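Local coordinates for putative membrane anchored protein (Corynebacterium diphtheriae, PDB 3LSO) that is of unknown function but is probably held at the bacterial membrane, its all-beta chain forming an elongated shape, at residues S35-G39 against G169-N173; F254-G258 against I282-T286. All blocks are in the same frame, centred on the assembly; numbering follows the deposited sequence.

Interaction 1. Residues S35-G39 against G169-N173; sequences SAAWG and GYTAN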
loop_
_atom_site.group_PDB
_atom_site.type_symbol
_atom_site.label_atom_id
_atom_site.label_comp_id
_atom_site.label_asym_id
_atom_site.label_seq_id
_atom_site.Cartn_x
_atom_site.Cartn_y
_atom_site.Cartn_z
ATOM N N SER B 35 0.806 -55.486 9.320
ATOM C CA SER B 35 1.782 -56.559 9.465
ATOM C C SER B 35 2.002 -56.804 10.962
ATOM O O SER B 35 2.453 -55.926 11.703
ATOM C CB SER B 35 3.089 -56.209 8.756
ATOM O OG SER B 35 3.970 -57.320 8.742
ATOM N N ALA B 36 1.628 -57.989 11.410
ATOM C CA ALA B 36 1.761 -58.361 12.812
ATOM C C ALA B 36 2.603 -59.615 12.959
ATOM O O ALA B 36 2.756 -60.399 12.010
ATOM C CB ALA B 36 0.387 -58.586 13.437
ATOM N N ALA B 37 3.131 -59.795 14.163
ATOM C CA ALA B 37 3.814 -61.012 14.545
ATOM C C ALA B 37 5.045 -61.243 13.688
ATOM O O ALA B 37 5.185 -62.280 13.048
ATOM C CB ALA B 37 2.868 -62.177 14.451
ATOM N N TRP B 38 5.931 -60.260 13.645
ATOM C CA TRP B 38 7.206 -60.455 12.975
ATOM C C TRP B 38 7.003 -60.835 11.501
ATOM O O TRP B 38 7.769 -61.622 10.930
ATOM C CB TRP B 38 8.014 -61.502 13.763
ATOM C CG TRP B 38 8.126 -61.072 15.189
ATOM C CD1 TRP B 38 8.941 -60.105 15.672
ATOM C CD2 TRP B 38 7.342 -61.522 16.293
ATOM N NE1 TRP B 38 8.749 -59.945 17.015
ATOM C CE2 TRP B 38 7.767 -60.798 17.426
ATOM C CE3 TRP B 38 6.326 -62.463 16.437
ATOM C CZ2 TRP B 38 7.213 -60.981 18.687
ATOM C CZ3 TRP B 38 5.777 -62.655 17.696
ATOM C CH2 TRP B 38 6.226 -61.916 18.805
ATOM N N GLY B 39 5.949 -60.262 10.917
ATOM C CA GLY B 39 5.562 -60.480 9.525
ATOM C C GLY B 39 4.737 -61.730 9.207
ATOM O O GLY B 39 4.383 -61.967 8.041
ATOM N N GLY B 169 0.502 -58.529 23.683
ATOM C CA GLY B 169 1.881 -58.995 23.508
ATOM C C GLY B 169 2.359 -58.985 22.052
ATOM O O GLY B 169 3.555 -59.152 21.791
ATOM N N TYR B 170 1.442 -58.804 21.099
ATOM C CA TYR B 170 1.814 -58.760 19.691
ATOM C C TYR B 170 2.074 -57.334 19.302
ATOM O O TYR B 170 1.541 -56.431 19.927
ATOM C CB TYR B 170 0.705 -59.329 18.808
ATOM C CG TYR B 170 0.651 -60.828 18.798
ATOM C CD1 TYR B 170 1.516 -61.569 18.001
ATOM C CD2 TYR B 170 -0.261 -61.515 19.593
ATOM C CE1 TYR B 170 1.470 -62.969 17.987
ATOM C CE2 TYR B 170 -0.322 -62.914 19.582
ATOM C CZ TYR B 170 0.551 -63.631 18.776
ATOM O OH TYR B 170 0.510 -65.005 18.778
ATOM N N THR B 171 2.891 -57.134 18.271
ATOM C CA THR B 171 3.117 -55.809 17.700
ATOM C C THR B 171 2.615 -55.797 16.270
ATOM O O THR B 171 2.993 -56.659 15.479
ATOM C CB THR B 171 4.606 -55.466 17.714
ATOM O OG1 THR B 171 5.017 -55.260 19.058
ATOM C CG2 THR B 171 4.885 -54.209 16.953
ATOM N N ALA B 172 1.767 -54.829 15.935
ATOM C CA ALA B 172 1.289 -54.695 14.553
ATOM C C ALA B 172 1.604 -53.341 13.920
ATOM O O ALA B 172 1.343 -52.287 14.519
ATOM C CB ALA B 172 -0.198 -54.988 14.462
ATOM N N ASN B 173 2.158 -53.376 12.707
ATOM C CA ASN B 173 2.484 -52.159 11.979
ATOM C C ASN B 173 1.487 -51.938 10.865
ATOM O O ASN B 173 1.411 -52.718 9.930
ATOM C CB ASN B 173 3.903 -52.220 11.408
ATOM C CG ASN B 173 4.959 -52.446 12.476
ATOM O OD1 ASN B 173 5.024 -51.725 13.486
ATOM N ND2 ASN B 173 5.802 -53.457 12.260
#

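Interaction 2. Residues F254-G258 against I282-T286; sequences FDTSG and IPVVT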
loop_
_atom_site.group_PDB
_atom_site.type_symbol
_atom_site.label_atom_id
_atom_site.label_comp_id
_atom_site.label_asym_id
_atom_site.label_seq_id
_atom_site.Cartn_x
_atom_site.Cartn_y
_atom_site.Cartn_z
ATOM N N PHE B 254 14.496 21.265 -0.406
ATOM C CA PHE B 254 14.599 21.145 -1.851
ATOM C C PHE B 254 15.110 22.419 -2.511
ATOM O O PHE B 254 14.906 23.524 -2.011
ATOM C CB PHE B 254 13.264 20.748 -2.451
ATOM C CG PHE B 254 12.826 19.369 -2.073
ATOM C CD1 PHE B 254 11.835 19.181 -1.115
ATOM C CD2 PHE B 254 13.398 18.250 -2.673
ATOM C CE1 PHE B 254 11.419 17.912 -0.758
ATOM C CE2 PHE B 254 12.984 16.965 -2.315
ATOM C CZ PHE B 254 11.997 16.801 -1.362
ATOM N N ASP B 255 15.766 22.260 -3.654
ATOM C CA ASP B 255 16.293 23.401 -4.389
ATOM C C ASP B 255 15.374 23.829 -5.514
ATOM O O ASP B 255 15.233 25.010 -5.763
ATOM C CB ASP B 255 17.637 23.037 -4.987
ATOM C CG ASP B 255 18.720 22.913 -3.946
ATOM O OD1 ASP B 255 18.894 23.904 -3.201
ATOM O OD2 ASP B 255 19.390 21.843 -3.900
ATOM N N THR B 256 14.751 22.857 -6.183
ATOM C CA THR B 256 13.961 23.073 -7.398
ATOM C C THR B 256 12.643 22.314 -7.291
ATOM O O THR B 256 12.591 21.260 -6.658
ATOM C CB THR B 256 14.714 22.514 -8.646
ATOM O OG1 THR B 256 15.037 21.136 -8.438
ATOM C CG2 THR B 256 16.012 23.290 -8.929
ATOM N N SER B 257 11.585 22.819 -7.913
ATOM C CA SER B 257 10.324 22.080 -7.939
ATOM C C SER B 257 10.397 20.847 -8.867
ATOM O O SER B 257 11.301 20.739 -9.707
ATOM C CB SER B 257 9.123 22.996 -8.261
ATOM O OG SER B 257 9.083 23.420 -9.605
ATOM N N GLY B 258 9.448 19.926 -8.678
ATOM C CA GLY B 258 9.339 18.667 -9.428
ATOM C C GLY B 258 8.699 17.535 -8.615
ATOM O O GLY B 258 8.504 17.670 -7.411
ATOM N N ILE B 282 7.007 12.850 -3.791
ATOM C CA ILE B 282 6.498 14.118 -3.279
ATOM C C ILE B 282 6.513 15.179 -4.351
ATOM O O ILE B 282 7.568 15.493 -4.891
ATOM C CB ILE B 282 7.373 14.706 -2.203
ATOM C CG1 ILE B 282 7.501 13.773 -1.013
ATOM C CG2 ILE B 282 6.768 16.030 -1.702
ATOM C CD1 ILE B 282 8.564 14.279 -0.005
ATOM N N PRO B 283 5.354 15.778 -4.633
ATOM C CA PRO B 283 5.374 16.863 -5.563
ATOM C C PRO B 283 5.886 18.091 -4.854
ATOM O O PRO B 283 5.322 18.490 -3.834
ATOM C CB PRO B 283 3.893 17.058 -5.902
ATOM C CG PRO B 283 3.176 15.955 -5.227
ATOM C CD PRO B 283 4.007 15.564 -4.098
ATOM N N VAL B 284 6.941 18.693 -5.379
ATOM C CA VAL B 284 7.444 19.913 -4.801
ATOM C C VAL B 284 7.175 21.081 -5.734
ATOM O O VAL B 284 7.503 21.037 -6.906
ATOM C CB VAL B 284 8.904 19.765 -4.458
ATOM C CG1 VAL B 284 9.496 21.070 -4.062
ATOM C CG2 VAL B 284 9.030 18.811 -3.322
ATOM N N VAL B 285 6.548 22.119 -5.209
ATOM C CA VAL B 285 6.122 23.255 -6.010
ATOM C C VAL B 285 6.928 24.494 -5.586
ATOM O O VAL B 285 7.479 24.517 -4.476
ATOM C CB VAL B 285 4.608 23.503 -5.801
ATOM C CG1 VAL B 285 3.784 22.417 -6.464
ATOM C CG2 VAL B 285 4.279 23.554 -4.318
ATOM N N THR B 286 6.984 25.519 -6.442
ATOM C CA THR B 286 7.721 26.761 -6.125
ATOM C C THR B 286 7.170 27.509 -4.895
ATOM O O THR B 286 7.809 27.560 -3.840
ATOM C CB THR B 286 7.745 27.702 -7.334
ATOM O OG1 THR B 286 8.294 26.991 -8.450
ATOM C CG2 THR B 286 8.588 28.954 -7.045
#

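Interaction 1. Residues S35-G39 against G169-N173
Ser35 and Asn173 face each other as an antiparallel hydrogen-bonded pair and exchange two backbone bonds. Asn173 N gives its hydrogen to Ser35 O at 2.8 Å, and Ser35 N returns one to Asn173 O at 2.9 Å. One step on, Ala36 and Ala172 make the non-hydrogen-bonded pair; their methyls meet on the same face of the sheet, CB to CB 3.8 Å, while Ala36 CA sits 3.4 Å from Thr171 O in a CA-H...O contact. After Ala36 the chain turns away with positive phi at Ala37 and Trp38, and pairing fades into a weak bond, Ala37 N to Thr171 O at 3.4 Å. What follows is apolar. Tyr170, its CG anti to the carbonyl carbon (chi1 -78°), brings its ring obliquely to the Ala37 methyl, CD1 to CB 3.8 Å, and near Trp38. Further out, strand 170-177 is flanked on its other side by strand 150-167: Thr164 OG1 hydrogen-bonds Asn173 OD1, and Ala165 bonds Ala172 through the backbone. Tyr41 and Lys42 of strand 41-54 touch Ala36 and Ser35. The chemistry is that of neighbours inside a sheet: main-chain bonds set the register and end where strand 25-36 gives way to the turn at Ala37-Gly39.

Interaction 2. Residues F254-G258 against I282-T286
Gly258 O accepts the amide hydrogen of Val284 N at 2.8 Å, with an N-H...O angle of 168°. The return bond, Gly258 N to Val284 O, completes an antiparallel hydrogen-bonded pair, although the position of Val284 O is less certain in the model. Gly258 starts strand 258-267 here in a backbone conformation open to glycine.

The hydrophobic half of the contact belongs to Val284 and Phe254. Val284 CG2, anti to the carbonyl carbon while CG1 is anti to the backbone N (chi1 171°), stands over one face of the Phe254 ring, 3.8 Å from its centroid and 22° off the normal, a CH-pi contact displaced toward the CD1-CE1 rim. Val284 CG1 turns instead to the loop backbone, 4.0 Å from Thr256 O. Ile282 CD1 comes in at the ring edge, 4.5 Å from Phe254 CZ. The Ser257 hydroxyl looks elsewhere and bonds Ile426 N.

Phe254, in the loop between strands 247-253 and 258-267, lays its ring against strand 278-285, with Val209 of strand 208-214 and Lys260 also against its side chain. Strands 258-267 and 278-285, consecutive in the chain, are antiparallel neighbours in a mixed sheet. On its other side 278-285 pairs with strand 203-204, Pro283 and Val285 bonding Ala203 through the backbone, while their side chains rest on Ile426 of strand 425-435.

The two contacts lie far apart, with centres about 82 Å and nearest atoms about 67 Å from each other, on opposite sides of the chain's centre. They follow in series: interaction 1 is complete at residue 173, well before interaction 2 opens at 254. They share no strand. The first, within the DIP2116-like N-terminal domain and close to one extremity of the molecule, joins early strand 25-36 to strand 170-177, its segments 130 residues apart. The second pairs strands 258-267 and 278-285, neighbours in sequence, in a five-strand mixed sheet, where residues of strand 425-435 also touch it. Each pairing stays within its own part of an elongated, helix-free chain.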